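Local atomic coordinates of putative iron-regulated protein A (PDB entry 4ECG), a protein that binds calcium ions and belongs to the imelysin-like family of putative metallopeptidases, though its exact function is not established. Residues 125-130 and 177-182; 294-299 and 332-337. One frame throughout, in Å; residues are numbered along the deposited sequence.

Contact 1: residues 125-130 and 177-182; sequences GEFSKI and LKLVSE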
# COMPACT_ATOMS: atom_id res chain seq x y z
N GLY A 125 -24.30 19.46 -0.34
CA GLY A 125 -23.77 19.52 1.00
C GLY A 125 -24.19 18.37 1.86
O GLY A 125 -24.10 18.48 3.06
N GLU A 126 -24.62 17.27 1.25
CA GLU A 126 -25.05 16.07 2.00
C GLU A 126 -23.85 15.21 2.45
O GLU A 126 -23.62 14.08 2.02
CB GLU A 126 -26.09 15.25 1.21
CG GLU A 126 -27.16 14.59 2.11
CD GLU A 126 -27.99 13.49 1.43
OE1 GLU A 126 -28.01 13.46 0.18
OE2 GLU A 126 -28.62 12.65 2.15
N PHE A 127 -23.07 15.77 3.35
CA PHE A 127 -21.83 15.12 3.77
C PHE A 127 -21.98 13.78 4.48
O PHE A 127 -21.06 12.97 4.42
CB PHE A 127 -20.99 16.07 4.62
CG PHE A 127 -20.64 17.31 3.90
CD1 PHE A 127 -19.90 17.25 2.73
CD2 PHE A 127 -21.01 18.54 4.40
CE1 PHE A 127 -19.56 18.42 2.06
CE2 PHE A 127 -20.70 19.71 3.75
CZ PHE A 127 -19.97 19.66 2.58
N SER A 128 -23.14 13.52 5.06
CA SER A 128 -23.43 12.20 5.65
C SER A 128 -23.19 10.99 4.72
O SER A 128 -22.92 9.89 5.19
CB SER A 128 -24.87 12.13 6.25
OG SER A 128 -25.88 12.34 5.28
N LYS A 129 -23.29 11.21 3.41
CA LYS A 129 -23.07 10.14 2.46
C LYS A 129 -21.61 9.62 2.44
O LYS A 129 -21.34 8.59 1.85
CB LYS A 129 -23.48 10.60 1.05
CG LYS A 129 -24.98 10.84 0.84
CD LYS A 129 -25.34 11.24 -0.62
CE LYS A 129 -25.71 10.08 -1.59
NZ LYS A 129 -24.60 9.25 -2.21
N ILE A 130 -20.66 10.34 3.05
CA ILE A 130 -19.25 10.01 2.91
C ILE A 130 -18.66 9.34 4.13
O ILE A 130 -17.55 8.82 4.06
CB ILE A 130 -18.42 11.24 2.51
CG1 ILE A 130 -17.92 12.01 3.71
CG2 ILE A 130 -19.22 12.14 1.56
CD1 ILE A 130 -17.05 13.19 3.32
N LEU A 177 -13.19 18.26 1.85
CA LEU A 177 -11.76 18.02 2.05
C LEU A 177 -11.40 17.85 3.53
O LEU A 177 -10.60 16.98 3.88
CB LEU A 177 -10.93 19.14 1.42
CG LEU A 177 -9.38 19.09 1.59
CD1 LEU A 177 -8.82 17.76 1.03
CD2 LEU A 177 -8.65 20.34 1.00
N LYS A 178 -11.96 18.69 4.39
CA LYS A 178 -11.73 18.59 5.83
C LYS A 178 -12.29 17.27 6.36
O LYS A 178 -11.61 16.57 7.11
CB LYS A 178 -12.41 19.74 6.55
CG LYS A 178 -12.07 19.91 8.03
CD LYS A 178 -13.05 20.81 8.78
CE LYS A 178 -12.58 22.25 9.00
NZ LYS A 178 -13.71 23.14 9.51
N LEU A 179 -13.50 16.91 5.95
CA LEU A 179 -14.14 15.70 6.48
C LEU A 179 -13.41 14.42 6.04
O LEU A 179 -13.21 13.51 6.84
CB LEU A 179 -15.62 15.65 6.11
CG LEU A 179 -16.46 16.69 6.85
CD1 LEU A 179 -17.77 16.84 6.12
CD2 LEU A 179 -16.65 16.25 8.31
N VAL A 180 -13.01 14.40 4.77
CA VAL A 180 -12.24 13.34 4.25
C VAL A 180 -10.92 13.16 5.02
O VAL A 180 -10.56 12.03 5.40
CB VAL A 180 -12.05 13.57 2.76
CG1 VAL A 180 -10.89 12.76 2.26
CG2 VAL A 180 -13.40 13.33 2.01
N SER A 181 -10.23 14.26 5.31
CA SER A 181 -8.98 14.24 6.02
C SER A 181 -9.15 13.88 7.52
O SER A 181 -8.29 13.19 8.06
CB SER A 181 -8.28 15.59 5.89
OG SER A 181 -8.17 16.03 4.55
N GLU A 182 -10.25 14.30 8.17
CA GLU A 182 -10.59 13.81 9.54
C GLU A 182 -10.68 12.29 9.53
O GLU A 182 -10.23 11.62 10.42
CB GLU A 182 -11.96 14.32 10.02
CG GLU A 182 -11.92 15.64 10.76
CD GLU A 182 -13.29 16.35 10.92
OE1 GLU A 182 -14.34 15.70 11.22
OE2 GLU A 182 -13.26 17.60 10.77

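Contact 2: residues 294-299 and 332-337; sequences SIKNAY and VQIDKT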
# COMPACT_ATOMS: atom_id res chain seq x y z
N SER A 294 7.84 -2.36 0.69
CA SER A 294 7.15 -3.08 1.75
C SER A 294 7.58 -4.54 1.81
O SER A 294 7.80 -5.06 2.92
CB SER A 294 5.62 -3.01 1.55
OG SER A 294 4.94 -3.47 2.68
N ILE A 295 7.72 -5.20 0.65
CA ILE A 295 8.18 -6.60 0.63
C ILE A 295 9.62 -6.72 1.17
O ILE A 295 9.97 -7.63 1.93
CB ILE A 295 8.14 -7.20 -0.81
CG1 ILE A 295 6.72 -7.24 -1.37
CG2 ILE A 295 8.76 -8.57 -0.82
CD1 ILE A 295 6.63 -7.68 -2.82
N LYS A 296 10.43 -5.78 0.74
CA LYS A 296 11.85 -5.74 0.99
C LYS A 296 12.10 -5.57 2.47
O LYS A 296 12.90 -6.29 3.05
CB LYS A 296 12.50 -4.60 0.20
CG LYS A 296 14.02 -4.62 0.21
CD LYS A 296 14.63 -3.57 -0.71
CE LYS A 296 16.13 -3.56 -0.65
NZ LYS A 296 16.71 -2.41 -1.40
N ASN A 297 11.38 -4.65 3.07
CA ASN A 297 11.43 -4.43 4.52
C ASN A 297 11.06 -5.66 5.26
O ASN A 297 11.70 -6.00 6.25
CB ASN A 297 10.44 -3.31 4.89
CG ASN A 297 10.91 -1.92 4.44
OD1 ASN A 297 12.07 -1.71 3.96
ND2 ASN A 297 10.00 -0.95 4.59
N ALA A 298 9.97 -6.30 4.80
CA ALA A 298 9.45 -7.53 5.40
C ALA A 298 10.48 -8.66 5.36
O ALA A 298 10.59 -9.40 6.33
CB ALA A 298 8.17 -8.02 4.69
N TYR A 299 11.19 -8.81 4.23
CA TYR A 299 12.04 -9.95 3.98
C TYR A 299 13.33 -9.80 4.78
O TYR A 299 13.90 -10.79 5.24
CB TYR A 299 12.36 -10.05 2.47
CG TYR A 299 13.12 -11.28 2.02
CD1 TYR A 299 12.54 -12.52 2.04
CD2 TYR A 299 14.46 -11.21 1.57
CE1 TYR A 299 13.24 -13.64 1.68
CE2 TYR A 299 15.16 -12.33 1.18
CZ TYR A 299 14.53 -13.55 1.23
OH TYR A 299 15.18 -14.72 0.86
N VAL A 332 18.23 -10.68 -5.47
CA VAL A 332 18.33 -10.12 -6.82
C VAL A 332 16.95 -9.65 -7.29
O VAL A 332 16.79 -8.55 -7.80
CB VAL A 332 18.96 -11.17 -7.82
CG1 VAL A 332 18.65 -10.84 -9.29
CG2 VAL A 332 20.49 -11.32 -7.60
N GLN A 333 15.92 -10.44 -7.05
CA GLN A 333 14.62 -10.18 -7.63
C GLN A 333 13.91 -8.99 -7.00
O GLN A 333 13.22 -8.27 -7.71
CB GLN A 333 13.72 -11.42 -7.53
CG GLN A 333 12.54 -11.41 -8.45
CD GLN A 333 12.90 -11.36 -9.93
OE1 GLN A 333 13.77 -12.09 -10.39
NE2 GLN A 333 12.19 -10.52 -10.69
N ILE A 334 14.04 -8.80 -5.69
CA ILE A 334 13.43 -7.61 -5.02
C ILE A 334 14.02 -6.35 -5.69
O ILE A 334 13.30 -5.47 -6.19
CB ILE A 334 13.64 -7.61 -3.47
CG1 ILE A 334 12.80 -8.73 -2.82
CG2 ILE A 334 13.30 -6.26 -2.86
CD1 ILE A 334 13.30 -9.26 -1.48
N ASP A 335 15.34 -6.31 -5.75
CA ASP A 335 16.04 -5.19 -6.39
C ASP A 335 15.76 -5.05 -7.90
O ASP A 335 15.63 -3.95 -8.39
CB ASP A 335 17.54 -5.28 -6.10
CG ASP A 335 17.91 -4.75 -4.68
OD1 ASP A 335 17.04 -4.28 -3.91
OD2 ASP A 335 19.10 -4.80 -4.33
N LYS A 336 15.62 -6.15 -8.63
CA LYS A 336 15.28 -6.10 -10.07
C LYS A 336 13.86 -5.50 -10.28
O LYS A 336 13.60 -4.79 -11.23
CB LYS A 336 15.34 -7.51 -10.62
CG LYS A 336 15.73 -7.69 -12.07
CD LYS A 336 16.01 -9.18 -12.33
CE LYS A 336 15.44 -9.67 -13.65
NZ LYS A 336 15.57 -11.14 -13.85
N THR A 337 12.97 -5.76 -9.34
CA THR A 337 11.57 -5.36 -9.50
C THR A 337 11.46 -3.87 -9.23
O THR A 337 10.79 -3.18 -9.98
CB THR A 337 10.63 -6.19 -8.58
OG1 THR A 337 10.88 -7.59 -8.82
CG2 THR A 337 9.14 -5.83 -8.81

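Contact 1: residues 125-130 and 177-182
The ring of Phe127 meets Leu179 at its base, where the methyl CD1 of Leu179 sits 3.6 Å from Phe127 CB and 3.7 Å from Phe127 CG. Leu179 CD1 approaches the ring obliquely, about 4.0 Å from both Phe127 CD1 and Phe127 CD2. One face of the ring is taken up by its own chain: the carbonyl carbon of Gly125 stands 4.0 Å above the ring plane, over its centre. With Phe127 CG anti to its own carbonyl carbon (chi1 -59°), the ring folds back over this turn, while its CB faces the helix. That turn is an inverse gamma turn centred on Glu126, entered through Gly125, which leaves helix 115-124 with positive phi.

Ile130, three residues further along the loop, supplies the second point of attachment. Its terminal CD1 reaches across to Leu179 CB at 4.0 Å and Val180 CG2 at 3.9 Å, the chain running at about a right angle to both. Leu179 is thus shared, its CB serving Ile130 and its CD1 serving Phe127. The interface is purely apolar and modest, burying 149 Å² in all.

Ser181 OG gives a hydrogen bond to Leu177 O, which also accepts from Ser181 N on the opposite face of its plane, and is bonded to Tyr58 OH as well; Arg146 NH1 binds Ile130 O. Through Phe127 and Ile130 the loop after helix 115-124 is laid against helix 171-196, with Ile121 of helix 115-124 touching both side chains, while helix 147-155 packs on Leu177 and Val180 and helix 29-68 meets Lys178 and Ser181.

Contact 2: residues 294-299 and 332-337
Lys296 and Ile334 cross obliquely where helix 284-300 packs against helix 324-343, an antiparallel helix pair within the largely helical imelysin-like fold. The two short segments run at 159° to each other, their axes 10.4 Å apart at closest approach. Ile334 points into the interface and divides its branches between two partners. Its methyl CG2 abuts the Lys296 methylenes, 3.6 Å from Lys296 CG, with CB and CD at similar range. On the other branch, CD1 approaches the Tyr299 ring obliquely and comes within 3.8 Å of Tyr299 CD2.

The lysine lies with CG anti to the backbone N (chi1 -170°) and every later torsion extended, which carries its methylenes past Ile334 and brings the ammonium to Asp335. Cut back to an alanine, this position would lose the outer methylenes and the ammonium, and the Asp335 carboxylate is likely to be left without this positive mate and one flank of Ile334 without its hydrocarbon cover. Asp306, in a loop, also touches the Lys296 side chain.

Tyr299 turns its hydroxyl elsewhere, to a hydrogen bond with Asp327 near the start of helix 324-343, so the ring is held at both its carbon base and its polar end. Helix 239-259 and helix 355-377 close round neighbouring Ile295. At the partly exposed border of the contact the salt bridge is made by Lys296 NZ to the syn lone pair of Asp335 OD1, at 3.1 Å.

Contact 1 and contact 2 lie on opposite sides of the chain's centre, with their own centres 37 Å apart and their nearest atoms about 22 Å from one another, so neither touches the other. Together they illustrate two ways of fastening a helical protein: 125-130 with 177-182 lays a loop on a helix by apolar contacts alone, whereas 294-299 with 332-337 joins two antiparallel helices and adds a salt bridge. They follow in series along the chain, both within the imelysin region of the protein. Contact 1 is nearer a metal site, the Val180 side chain being about 10 Å from that of calcium-binding Asp109; contact 2 lies away from the known calcium sites.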